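PDB 3UPP: peptidoglycan D,D-transpeptidase PbpA from Mycobacterium tuberculosis, which probably cross-links cell-wall peptidoglycan as a D,D-transpeptidase, helping to regulate cell length, and is acylated here by the opened beta-lactam cefotaxime. Local coordinates for residues P191-K196 with V250-T255; A256-G261 with T306-K311; V294-D299 with Q310-L315; G397-G402 with H411-A416. All coordinates share one frame; numbering follows the deposited sequence.

Interaction 1: P191-K196 with V250-T255; sequences PGSTFK and VKSCNT. With CEF (CEFOTAXIME, C3' cleaved, open, bound form), chain C.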
# COMPACT_ATOMS: atom_id res chain seq x y z
N PRO A 191 -1.05 -12.20 -1.44
CA PRO A 191 -0.03 -11.73 -0.49
C PRO A 191 1.08 -12.74 -0.21
O PRO A 191 2.10 -12.37 0.36
CB PRO A 191 -0.85 -11.46 0.78
CG PRO A 191 -1.95 -12.46 0.72
CD PRO A 191 -2.29 -12.62 -0.75
N GLY A 192 0.87 -13.99 -0.60
CA GLY A 192 1.85 -15.03 -0.32
C GLY A 192 2.16 -15.15 1.16
O GLY A 192 1.27 -15.07 2.02
N SER A 193 3.44 -15.29 1.47
CA SER A 193 3.89 -15.59 2.83
C SER A 193 3.59 -14.51 3.83
O SER A 193 3.52 -14.80 5.02
CB SER A 193 5.38 -15.93 2.86
OG SER A 193 5.60 -17.28 2.49
N THR A 194 3.41 -13.27 3.38
CA THR A 194 3.01 -12.19 4.30
C THR A 194 1.71 -12.52 5.03
O THR A 194 1.48 -12.05 6.15
CB THR A 194 2.90 -10.79 3.61
OG1 THR A 194 1.98 -10.85 2.52
CG2 THR A 194 4.27 -10.32 3.09
N PHE A 195 0.87 -13.35 4.42
CA PHE A 195 -0.43 -13.73 5.02
C PHE A 195 -0.27 -14.69 6.21
O PHE A 195 -1.19 -14.84 7.03
CB PHE A 195 -1.36 -14.33 3.96
CG PHE A 195 -2.81 -14.24 4.31
CD1 PHE A 195 -3.46 -13.02 4.33
CD2 PHE A 195 -3.54 -15.39 4.63
CE1 PHE A 195 -4.82 -12.94 4.65
CE2 PHE A 195 -4.90 -15.32 4.97
CZ PHE A 195 -5.54 -14.08 4.97
N LYS A 196 0.90 -15.33 6.30
CA LYS A 196 1.25 -16.10 7.48
C LYS A 196 1.11 -15.25 8.75
O LYS A 196 0.96 -15.78 9.85
CB LYS A 196 2.66 -16.67 7.35
CG LYS A 196 2.82 -17.67 6.21
CD LYS A 196 4.27 -18.03 6.03
CE LYS A 196 4.44 -19.25 5.15
NZ LYS A 196 5.85 -19.34 4.64
N VAL A 250 9.79 -17.46 11.17
CA VAL A 250 11.00 -16.70 10.84
C VAL A 250 11.68 -17.28 9.61
O VAL A 250 12.30 -16.54 8.85
CB VAL A 250 11.97 -16.56 12.06
CG1 VAL A 250 11.22 -15.98 13.29
CG2 VAL A 250 12.68 -17.89 12.39
N LYS A 251 11.55 -18.58 9.41
CA LYS A 251 12.07 -19.21 8.20
C LYS A 251 11.05 -19.18 7.07
O LYS A 251 11.40 -19.41 5.91
CB LYS A 251 12.53 -20.65 8.49
CG LYS A 251 13.81 -20.73 9.33
CD LYS A 251 14.56 -22.04 9.13
CE LYS A 251 14.31 -22.99 10.30
NZ LYS A 251 15.43 -23.93 10.54
N SER A 252 9.79 -18.91 7.41
CA SER A 252 8.68 -18.88 6.46
C SER A 252 8.55 -20.24 5.79
O SER A 252 8.66 -20.37 4.57
CB SER A 252 8.87 -17.75 5.43
OG SER A 252 7.63 -17.36 4.85
N CYS A 253 8.31 -21.26 6.61
CA CYS A 253 8.16 -22.63 6.15
C CYS A 253 6.71 -22.92 5.77
O CYS A 253 5.84 -22.91 6.62
CB CYS A 253 8.61 -23.62 7.25
SG CYS A 253 10.40 -23.58 7.60
N ASN A 254 6.48 -23.21 4.50
CA ASN A 254 5.14 -23.41 3.97
C ASN A 254 4.30 -24.47 4.66
O ASN A 254 3.20 -24.17 5.10
CB ASN A 254 5.20 -23.71 2.47
CG ASN A 254 5.63 -22.52 1.65
OD1 ASN A 254 5.58 -21.36 2.11
ND2 ASN A 254 6.04 -22.79 0.42
N THR A 255 4.81 -25.69 4.72
CA THR A 255 4.05 -26.84 5.21
C THR A 255 3.59 -26.65 6.66
O THR A 255 2.49 -27.05 7.02
CB THR A 255 4.85 -28.17 5.05
OG1 THR A 255 6.03 -28.12 5.88
CG2 THR A 255 5.26 -28.39 3.59
S1 CEF C . 9.19 -19.71 0.88
C1 CEF C . 10.46 -19.10 2.03
C2 CEF C . 10.66 -17.72 1.92
C3 CEF C . 11.96 -17.27 2.16
C4 CEF C . 9.63 -16.81 1.60
C5 CEF C . 9.74 -15.44 1.90
O1 CEF C . 9.95 -15.04 3.11
O2 CEF C . 9.73 -14.56 0.95
N1 CEF C . 8.37 -17.16 1.35
C6 CEF C . 7.90 -18.54 1.41
C7 CEF C . 6.58 -18.69 0.65
C8 CEF C . 5.56 -17.68 1.17
O3 CEF C . 4.67 -17.27 0.42
N2 CEF C . 6.69 -18.57 -0.81
C9 CEF C . 6.53 -19.65 -1.58
O4 CEF C . 6.33 -20.78 -1.14
C10 CEF C . 6.59 -19.40 -3.10
N3 CEF C . 5.49 -19.55 -3.86
O5 CEF C . 4.09 -20.02 -3.16
C11 CEF C . 3.53 -19.05 -2.24
C12 CEF C . 7.74 -19.03 -3.64
C13 CEF C . 7.91 -18.97 -4.97
S2 CEF C . 9.47 -18.47 -5.19
C14 CEF C . 9.87 -18.36 -3.64
N4 CEF C . 11.06 -17.99 -3.18
N5 CEF C . 8.82 -18.70 -2.89
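The amine of Lys196 reaches across to two acceptors of residues 250-255: NZ donates to Ser252 OG at 2.7 Å and to Asn254 OD1 at 3.2 Å. The second bond comes in tilted 17° from the amide's carbonyl plane. Beyond CG the lysine chain is extended, which sets NZ between the two segments, where a third bond, 3.0 Å to Ser193 OG, ties it back to its own. Ser252 OG has a further partner in Lys395 NZ on strand 393-399 and lies 3.1 Å from Ser193 OG. Its residue is the C-prime position of the Schellman motif closing helix 245-250. Asn254 is used at both ends: while OD1 accepts from the lysine, ND2 gives a nearly straight bond (163°) to O4 of the bound cefotaxime, 2.6 Å away, and also meets Glu230 O. The spacing of Ser193, Lys196, Ser252 and Asn254 matches the SxxK and SxN motifs of penicillin-binding proteins. Ser193 OG is bonded to C8 of the drug at 1.4 Å, an acyl-ester. That the lysine amine and a second serine hydroxyl both lie close to the acylated oxygen, on one side of it, is consistent with a proton relay during acylation, as in relatives.

Interaction 2: A256-G261 with T306-K311; sequences AFVQLG and TSIGQK. With CEF (CEFOTAXIME, C3' cleaved, open, bound form), chain C.
Phe257 O accepts its helical hydrogen bond from Gly261 N at 2.9 Å, and Ser307 CB of the facing segment packs against the same oxygen at 3.2 Å. The C-terminal end of helix 300-307, closed by a Schellman motif, here packs on the flank of helix 254-264 within the helical part of the transpeptidase fold. The backbones come close, with Gly261 CA 5.1 Å from Ser307 CA, because Gly261 has no side chain and its CA can receive Ser307 OG at 3.2 Å. That hydroxyl is turned beside its own backbone N (chi1 -44°) and is hydrogen-bonded to Leu303 O one turn earlier, so its polar need is met inside its own helix. Gly309, of positive phi, is the C-prime residue of the Schellman motif. One residue before it, Ile308 supplies the apolar half of the contact. Its CG1 sits between the backbone N and carbonyl carbon (chi1 65°), leaving CG2 to face helix 254-264. The single methyl Ile308 CG2 meets two consecutive residues, Phe257 CB at 4.0 Å and Val258 CG2 at 3.9 Å.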
# COMPACT_ATOMS: atom_id res chain seq x y z
N ALA A 256 4.44 -26.01 7.46
CA ALA A 256 4.12 -25.64 8.83
C ALA A 256 2.84 -24.80 8.92
O ALA A 256 2.05 -24.97 9.85
CB ALA A 256 5.29 -24.89 9.47
N PHE A 257 2.63 -23.91 7.95
CA PHE A 257 1.48 -23.01 7.96
C PHE A 257 0.26 -23.56 7.27
O PHE A 257 -0.86 -23.23 7.66
CB PHE A 257 1.86 -21.62 7.48
CG PHE A 257 2.57 -20.82 8.53
CD1 PHE A 257 1.85 -20.03 9.42
CD2 PHE A 257 3.95 -20.91 8.68
CE1 PHE A 257 2.49 -19.29 10.41
CE2 PHE A 257 4.61 -20.18 9.67
CZ PHE A 257 3.88 -19.38 10.54
N VAL A 258 0.48 -24.44 6.29
CA VAL A 258 -0.61 -25.22 5.73
C VAL A 258 -1.27 -26.01 6.85
O VAL A 258 -2.48 -25.93 7.04
CB VAL A 258 -0.12 -26.19 4.65
CG1 VAL A 258 -1.25 -27.09 4.19
CG2 VAL A 258 0.47 -25.41 3.48
N GLN A 259 -0.45 -26.74 7.60
CA GLN A 259 -0.89 -27.51 8.75
C GLN A 259 -1.59 -26.63 9.78
O GLN A 259 -2.72 -26.91 10.16
CB GLN A 259 0.31 -28.24 9.38
CG GLN A 259 -0.05 -29.21 10.53
CD GLN A 259 1.19 -29.87 11.12
OE1 GLN A 259 2.07 -29.21 11.66
NE2 GLN A 259 1.25 -31.20 11.02
N LEU A 260 -0.91 -25.58 10.21
CA LEU A 260 -1.45 -24.68 11.23
C LEU A 260 -2.81 -24.10 10.85
O LEU A 260 -3.72 -24.11 11.66
CB LEU A 260 -0.45 -23.55 11.54
CG LEU A 260 -0.90 -22.52 12.56
CD1 LEU A 260 -0.83 -23.08 13.99
CD2 LEU A 260 -0.08 -21.25 12.42
N GLY A 261 -2.94 -23.60 9.62
CA GLY A 261 -4.21 -23.07 9.12
C GLY A 261 -5.33 -24.09 9.08
O GLY A 261 -6.47 -23.77 9.43
N THR A 306 -4.85 -21.17 1.31
CA THR A 306 -5.18 -19.87 1.89
C THR A 306 -4.21 -19.50 3.01
O THR A 306 -3.78 -18.35 3.10
CB THR A 306 -6.62 -19.86 2.40
OG1 THR A 306 -7.51 -20.21 1.34
CG2 THR A 306 -7.00 -18.50 2.95
N SER A 307 -3.85 -20.48 3.86
CA SER A 307 -2.99 -20.23 5.05
C SER A 307 -1.62 -19.65 4.69
O SER A 307 -1.00 -18.94 5.50
CB SER A 307 -2.82 -21.50 5.87
OG SER A 307 -4.05 -22.18 6.03
N ILE A 308 -1.15 -19.96 3.48
CA ILE A 308 0.13 -19.46 2.97
C ILE A 308 -0.05 -18.31 1.94
O ILE A 308 0.88 -17.94 1.23
CB ILE A 308 1.04 -20.62 2.43
CG1 ILE A 308 0.41 -21.30 1.21
CG2 ILE A 308 1.31 -21.65 3.52
CD1 ILE A 308 1.36 -22.23 0.46
N GLY A 309 -1.25 -17.73 1.89
CA GLY A 309 -1.51 -16.53 1.10
C GLY A 309 -1.75 -16.73 -0.38
O GLY A 309 -1.45 -15.85 -1.18
N GLN A 310 -2.28 -17.89 -0.75
CA GLN A 310 -2.57 -18.18 -2.15
C GLN A 310 -4.07 -18.42 -2.35
O GLN A 310 -4.90 -17.73 -1.75
CB GLN A 310 -1.72 -19.35 -2.68
CG GLN A 310 -0.20 -19.11 -2.69
CD GLN A 310 0.25 -17.95 -3.61
OE1 GLN A 310 1.26 -17.30 -3.33
NE2 GLN A 310 -0.50 -17.69 -4.69
N LYS A 311 -4.41 -19.40 -3.19
CA LYS A 311 -5.79 -19.62 -3.58
C LYS A 311 -6.42 -18.26 -3.91
O LYS A 311 -5.89 -17.53 -4.74
CB LYS A 311 -6.55 -20.40 -2.48
CG LYS A 311 -7.94 -20.89 -2.87
CD LYS A 311 -7.93 -21.77 -4.12
CE LYS A 311 -9.34 -22.19 -4.45
NZ LYS A 311 -9.45 -22.93 -5.73
S1 CEF C . 9.19 -19.71 0.88
C1 CEF C . 10.46 -19.10 2.03
C2 CEF C . 10.66 -17.72 1.92
C3 CEF C . 11.96 -17.27 2.16
C4 CEF C . 9.63 -16.81 1.60
C5 CEF C . 9.74 -15.44 1.90
O1 CEF C . 9.95 -15.04 3.11
O2 CEF C . 9.73 -14.56 0.95
N1 CEF C . 8.37 -17.16 1.35
C6 CEF C . 7.90 -18.54 1.41
C7 CEF C . 6.58 -18.69 0.65
C8 CEF C . 5.56 -17.68 1.17
O3 CEF C . 4.67 -17.27 0.42
N2 CEF C . 6.69 -18.57 -0.81
C9 CEF C . 6.53 -19.65 -1.58
O4 CEF C . 6.33 -20.78 -1.14
C10 CEF C . 6.59 -19.40 -3.10
N3 CEF C . 5.49 -19.55 -3.86
O5 CEF C . 4.09 -20.02 -3.16
C11 CEF C . 3.53 -19.05 -2.24
C12 CEF C . 7.74 -19.03 -3.64
C13 CEF C . 7.91 -18.97 -4.97
S2 CEF C . 9.47 -18.47 -5.19
C14 CEF C . 9.87 -18.36 -3.64
N4 CEF C . 11.06 -17.99 -3.18
N5 CEF C . 8.82 -18.70 -2.89

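Interaction 3: V294-D299 with Q310-L315; sequences VGPIPD and QKDVAL. With CEF (CEFOTAXIME, C3' cleaved, open, bound form), chain C.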
# COMPACT_ATOMS: atom_id res chain seq x y z
N VAL A 294 -10.20 -12.71 1.48
CA VAL A 294 -9.57 -13.95 1.91
C VAL A 294 -10.05 -15.07 0.98
O VAL A 294 -9.40 -16.11 0.85
CB VAL A 294 -9.87 -14.25 3.41
CG1 VAL A 294 -11.34 -14.72 3.63
CG2 VAL A 294 -8.88 -15.25 3.98
N GLY A 295 -11.18 -14.83 0.33
CA GLY A 295 -11.78 -15.81 -0.56
C GLY A 295 -12.84 -16.64 0.13
O GLY A 295 -12.94 -16.63 1.37
N PRO A 296 -13.64 -17.38 -0.66
CA PRO A 296 -14.71 -18.19 -0.06
C PRO A 296 -14.19 -19.32 0.83
O PRO A 296 -14.85 -19.69 1.81
CB PRO A 296 -15.47 -18.74 -1.28
CG PRO A 296 -14.50 -18.65 -2.43
CD PRO A 296 -13.59 -17.49 -2.13
N ILE A 297 -13.00 -19.84 0.51
CA ILE A 297 -12.42 -21.01 1.17
C ILE A 297 -13.46 -22.15 1.18
O ILE A 297 -13.99 -22.49 2.24
CB ILE A 297 -11.90 -20.72 2.63
CG1 ILE A 297 -11.16 -19.37 2.71
CG2 ILE A 297 -11.00 -21.88 3.16
CD1 ILE A 297 -10.71 -18.98 4.11
N PRO A 298 -13.76 -22.71 -0.00
CA PRO A 298 -14.83 -23.71 -0.14
C PRO A 298 -14.59 -25.06 0.57
O PRO A 298 -15.53 -25.66 1.10
CB PRO A 298 -14.94 -23.92 -1.66
CG PRO A 298 -13.60 -23.48 -2.19
CD PRO A 298 -13.13 -22.39 -1.30
N ASP A 299 -13.34 -25.52 0.56
CA ASP A 299 -12.94 -26.80 1.18
C ASP A 299 -11.58 -26.71 1.89
O ASP A 299 -10.94 -25.64 1.90
CB ASP A 299 -12.90 -27.90 0.11
CG ASP A 299 -12.00 -27.53 -1.07
OD1 ASP A 299 -10.92 -26.91 -0.89
OD2 ASP A 299 -12.39 -27.87 -2.21
N GLN A 310 -2.28 -17.89 -0.75
CA GLN A 310 -2.57 -18.18 -2.15
C GLN A 310 -4.07 -18.42 -2.35
O GLN A 310 -4.90 -17.73 -1.75
CB GLN A 310 -1.72 -19.35 -2.68
CG GLN A 310 -0.20 -19.11 -2.69
CD GLN A 310 0.25 -17.95 -3.61
OE1 GLN A 310 1.26 -17.30 -3.33
NE2 GLN A 310 -0.50 -17.69 -4.69
N LYS A 311 -4.41 -19.40 -3.19
CA LYS A 311 -5.79 -19.62 -3.58
C LYS A 311 -6.42 -18.26 -3.91
O LYS A 311 -5.89 -17.53 -4.74
CB LYS A 311 -6.55 -20.40 -2.48
CG LYS A 311 -7.94 -20.89 -2.87
CD LYS A 311 -7.93 -21.77 -4.12
CE LYS A 311 -9.34 -22.19 -4.45
NZ LYS A 311 -9.45 -22.93 -5.73
N ASP A 312 -7.50 -17.88 -3.24
CA ASP A 312 -8.26 -16.70 -3.63
C ASP A 312 -8.01 -15.50 -2.74
O ASP A 312 -8.79 -14.56 -2.76
CB ASP A 312 -9.76 -17.01 -3.68
CG ASP A 312 -10.08 -18.15 -4.64
OD1 ASP A 312 -9.64 -18.08 -5.82
OD2 ASP A 312 -10.78 -19.11 -4.23
N VAL A 313 -6.93 -15.52 -1.96
CA VAL A 313 -6.51 -14.33 -1.19
C VAL A 313 -5.92 -13.24 -2.10
O VAL A 313 -5.06 -13.50 -2.95
CB VAL A 313 -5.52 -14.66 -0.03
CG1 VAL A 313 -5.34 -13.45 0.89
CG2 VAL A 313 -6.02 -15.84 0.79
N ALA A 314 -6.39 -12.02 -1.92
CA ALA A 314 -6.02 -10.91 -2.77
C ALA A 314 -5.99 -9.65 -1.93
O ALA A 314 -7.00 -9.26 -1.36
CB ALA A 314 -7.04 -10.77 -3.91
N LEU A 315 -4.82 -9.03 -1.86
CA LEU A 315 -4.66 -7.80 -1.10
C LEU A 315 -4.17 -6.64 -1.96
O LEU A 315 -3.36 -6.84 -2.88
CB LEU A 315 -3.69 -8.02 0.06
CG LEU A 315 -4.22 -8.42 1.46
CD1 LEU A 315 -5.04 -9.70 1.44
CD2 LEU A 315 -3.05 -8.58 2.41
S1 CEF C . 9.19 -19.71 0.88
C1 CEF C . 10.46 -19.10 2.03
C2 CEF C . 10.66 -17.72 1.92
C3 CEF C . 11.96 -17.27 2.16
C4 CEF C . 9.63 -16.81 1.60
C5 CEF C . 9.74 -15.44 1.90
O1 CEF C . 9.95 -15.04 3.11
O2 CEF C . 9.73 -14.56 0.95
N1 CEF C . 8.37 -17.16 1.35
C6 CEF C . 7.90 -18.54 1.41
C7 CEF C . 6.58 -18.69 0.65
C8 CEF C . 5.56 -17.68 1.17
O3 CEF C . 4.67 -17.27 0.42
N2 CEF C . 6.69 -18.57 -0.81
C9 CEF C . 6.53 -19.65 -1.58
O4 CEF C . 6.33 -20.78 -1.14
C10 CEF C . 6.59 -19.40 -3.10
N3 CEF C . 5.49 -19.55 -3.86
O5 CEF C . 4.09 -20.02 -3.16
C11 CEF C . 3.53 -19.05 -2.24
C12 CEF C . 7.74 -19.03 -3.64
C13 CEF C . 7.91 -18.97 -4.97
S2 CEF C . 9.47 -18.47 -5.19
C14 CEF C . 9.87 -18.36 -3.64
N4 CEF C . 11.06 -17.99 -3.18
N5 CEF C . 8.82 -18.70 -2.89
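Val313 CG2 sits 3.4 Å from Val294 O and, more loosely, 4.3 Å from Val294 CG2, which makes one valine methyl the inner point of this contact. Next to it Asp312 CB rests on Gly295 CA at 3.9 Å, and the carboxylate of Asp312 turns to the Pro296 ring, with OD2 3.9 Å from CD; the two side chains cross at about a right angle. The two segments meet by packing, with no hydrogen bond between them. Gly295 takes backbone angles (phi 95°, psi 167°) that leave no room for a side chain beside the carbonyl of Val294, and its bare CA makes space for Asp312. Asp312 itself is placed by a turn from Gln310 to Val313, closed by Val313 N to Gln310 O at 3.0 Å. Further out, Asp279 OD2 accepts from Val294 N, Arg270 NH1 donates to Pro296 O, and Thr306 packs on both valines. Two loop segments thus run side by side in opposite directions in the helical part of the transpeptidase domain, one entering helix 300-307 through an N-cap, Asp299 OD1 to Ala302 N, and the other following its C-terminal end with a type II' beta turn.

Interaction 4: G397-G402 with H411-A416; sequences GTAEHG and HAWYIA. With CEF (CEFOTAXIME, C3' cleaved, open, bound form), chain C.
His401 sets its ring between its backbone N and carbonyl carbon (chi1 58°), while His411 swings its own alongside its backbone N (chi1 -53°), and these torsions bring the two imidazoles face to face. The result is an offset stack with planes at 13° and centroids 3.7 Å apart; His411 NE2 lies over the rim of the His401 ring, 3.2 Å from CG. Each ring is further pinned by a polar partner, His401 NE2 by Pro409 O and His411 ND1 by Asn433 N. The stack lies at the end of an antiparallel hairpin of strands 393-399 and 411-418, the former an outermost strand of the five-stranded sheet of the transpeptidase domain. Gly397 closes a Lys-Thr-Gly sequence that matches the KTG motif of penicillin-binding proteins. Two hydrogen-bonded pairs zip the hairpin: Gly397 N to Trp413 O at 3.1 Å with Trp413 N to Gly397 O at 2.7 Å, then Ala399 N to His411 O at 2.9 Å with His411 N to Ala399 O at 2.8 Å. Ala399 CB meets the edge of the Trp413 indole on the face shared with His411, and Trp413 NE1 bonds to Pro190 O. The side chain of Thr398 lies on the other face, with CG2 3.2 Å from carboxylate O2 of cefotaxime; its backbone O takes a weak hydrogen bond from the drug's N2 at 3.2 Å.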
# COMPACT_ATOMS: atom_id res chain seq x y z
N GLY A 397 7.37 -12.14 1.64
CA GLY A 397 6.48 -13.01 0.93
C GLY A 397 6.84 -12.97 -0.53
O GLY A 397 7.26 -11.93 -1.08
N THR A 398 6.71 -14.11 -1.16
CA THR A 398 6.85 -14.20 -2.59
C THR A 398 5.71 -15.07 -3.09
O THR A 398 5.61 -16.25 -2.73
CB THR A 398 8.31 -14.60 -3.03
OG1 THR A 398 8.29 -15.27 -4.30
CG2 THR A 398 9.01 -15.46 -1.99
N ALA A 399 4.85 -14.45 -3.88
CA ALA A 399 3.53 -14.97 -4.22
C ALA A 399 3.36 -15.32 -5.69
O ALA A 399 3.59 -14.49 -6.58
CB ALA A 399 2.47 -13.94 -3.82
N GLU A 400 2.93 -16.56 -5.93
CA GLU A 400 2.54 -17.04 -7.25
C GLU A 400 1.22 -16.41 -7.68
O GLU A 400 0.40 -16.03 -6.84
CB GLU A 400 2.38 -18.56 -7.24
CG GLU A 400 3.67 -19.35 -7.28
CD GLU A 400 3.43 -20.87 -7.23
OE1 GLU A 400 2.25 -21.31 -7.19
OE2 GLU A 400 4.44 -21.61 -7.22
N HIS A 401 1.01 -16.33 -9.00
CA HIS A 401 -0.18 -15.69 -9.57
C HIS A 401 -0.38 -16.14 -11.01
O HIS A 401 0.51 -16.75 -11.61
CB HIS A 401 -0.02 -14.18 -9.52
CG HIS A 401 1.18 -13.69 -10.26
ND1 HIS A 401 1.15 -13.34 -11.59
CD2 HIS A 401 2.46 -13.51 -9.85
CE1 HIS A 401 2.35 -12.95 -11.97
NE2 HIS A 401 3.16 -13.04 -10.93
N GLY A 402 -1.55 -15.82 -11.57
CA GLY A 402 -1.83 -16.12 -12.97
C GLY A 402 -2.24 -17.56 -13.18
O GLY A 402 -2.34 -18.34 -12.23
N HIS A 411 5.18 -12.37 -7.44
CA HIS A 411 5.23 -11.04 -6.84
C HIS A 411 6.13 -11.09 -5.62
O HIS A 411 6.07 -12.05 -4.86
CB HIS A 411 3.84 -10.54 -6.42
CG HIS A 411 2.79 -10.61 -7.49
ND1 HIS A 411 2.94 -10.00 -8.72
CD2 HIS A 411 1.57 -11.19 -7.50
CE1 HIS A 411 1.86 -10.21 -9.45
NE2 HIS A 411 1.01 -10.93 -8.73
N ALA A 412 6.95 -10.07 -5.43
CA ALA A 412 7.79 -9.93 -4.26
C ALA A 412 7.14 -8.97 -3.26
O ALA A 412 6.81 -7.83 -3.61
CB ALA A 412 9.14 -9.43 -4.66
N TRP A 413 6.94 -9.43 -2.02
CA TRP A 413 6.23 -8.66 -0.99
C TRP A 413 7.13 -8.43 0.23
O TRP A 413 7.97 -9.26 0.55
CB TRP A 413 5.01 -9.43 -0.50
CG TRP A 413 3.70 -9.30 -1.22
CD1 TRP A 413 3.10 -10.24 -2.01
CD2 TRP A 413 2.77 -8.19 -1.15
NE1 TRP A 413 1.88 -9.78 -2.46
CE2 TRP A 413 1.65 -8.53 -1.95
CE3 TRP A 413 2.79 -6.95 -0.50
CZ2 TRP A 413 0.53 -7.69 -2.09
CZ3 TRP A 413 1.68 -6.10 -0.64
CH2 TRP A 413 0.57 -6.48 -1.44
N TYR A 414 6.92 -7.32 0.92
CA TYR A 414 7.59 -7.01 2.17
C TYR A 414 6.72 -6.07 2.97
O TYR A 414 6.39 -4.97 2.50
CB TYR A 414 8.92 -6.32 1.91
CG TYR A 414 9.74 -5.97 3.14
CD1 TYR A 414 10.32 -6.98 3.93
CD2 TYR A 414 9.95 -4.64 3.50
CE1 TYR A 414 11.11 -6.67 5.03
CE2 TYR A 414 10.74 -4.32 4.62
CZ TYR A 414 11.32 -5.34 5.38
OH TYR A 414 12.09 -5.03 6.48
N ILE A 415 6.33 -6.49 4.17
CA ILE A 415 5.55 -5.64 5.11
C ILE A 415 6.32 -5.53 6.40
O ILE A 415 6.82 -6.52 6.92
CB ILE A 415 4.09 -6.14 5.37
CG1 ILE A 415 4.07 -7.50 6.14
CG2 ILE A 415 3.30 -6.17 4.07
CD1 ILE A 415 2.65 -7.97 6.63
N ALA A 416 6.42 -4.33 6.92
CA ALA A 416 7.34 -4.07 8.00
C ALA A 416 6.82 -2.95 8.83
O ALA A 416 5.93 -2.21 8.40
CB ALA A 416 8.70 -3.70 7.43
S1 CEF C . 9.19 -19.71 0.88
C1 CEF C . 10.46 -19.10 2.03
C2 CEF C . 10.66 -17.72 1.92
C3 CEF C . 11.96 -17.27 2.16
C4 CEF C . 9.63 -16.81 1.60
C5 CEF C . 9.74 -15.44 1.90
O1 CEF C . 9.95 -15.04 3.11
O2 CEF C . 9.73 -14.56 0.95
N1 CEF C . 8.37 -17.16 1.35
C6 CEF C . 7.90 -18.54 1.41
C7 CEF C . 6.58 -18.69 0.65
C8 CEF C . 5.56 -17.68 1.17
O3 CEF C . 4.67 -17.27 0.42
N2 CEF C . 6.69 -18.57 -0.81
C9 CEF C . 6.53 -19.65 -1.58
O4 CEF C . 6.33 -20.78 -1.14
C10 CEF C . 6.59 -19.40 -3.10
N3 CEF C . 5.49 -19.55 -3.86
O5 CEF C . 4.09 -20.02 -3.16
C11 CEF C . 3.53 -19.05 -2.24
C12 CEF C . 7.74 -19.03 -3.64
C13 CEF C . 7.91 -18.97 -4.97
S2 CEF C . 9.47 -18.47 -5.19
C14 CEF C . 9.87 -18.36 -3.64
N4 CEF C . 11.06 -17.99 -3.18
N5 CEF C . 8.82 -18.70 -2.89

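In the fold
Interactions 1 and 4 line the site where cefotaxime is esterified to Ser193; interactions 2 and 3 lie behind it and approach the drug chiefly through Gln310. Interaction 4 forms the strand side of the cleft, its centre about 10 Å from that of interaction 1, with Ser193 CB 3.7 Å from Gly397 CA. Interaction 2 backs interaction 1 at about 8 Å between centres, through helix 254-264 and a probable hydrogen bond, Gly192 N to Gly309 O at 3.0 Å. Interactions 2 and 3 share Gln310 and Lys311. Gln310 bridges them to interaction 4, its NE2 2.9 Å from Glu400 O, while its OE1 approaches C11 of the drug at 3.1 Å. Interaction 3 is about 15 Å from interaction 1 between centres, yet Val313 CG1 packs on Pro191 CG at 3.5 Å.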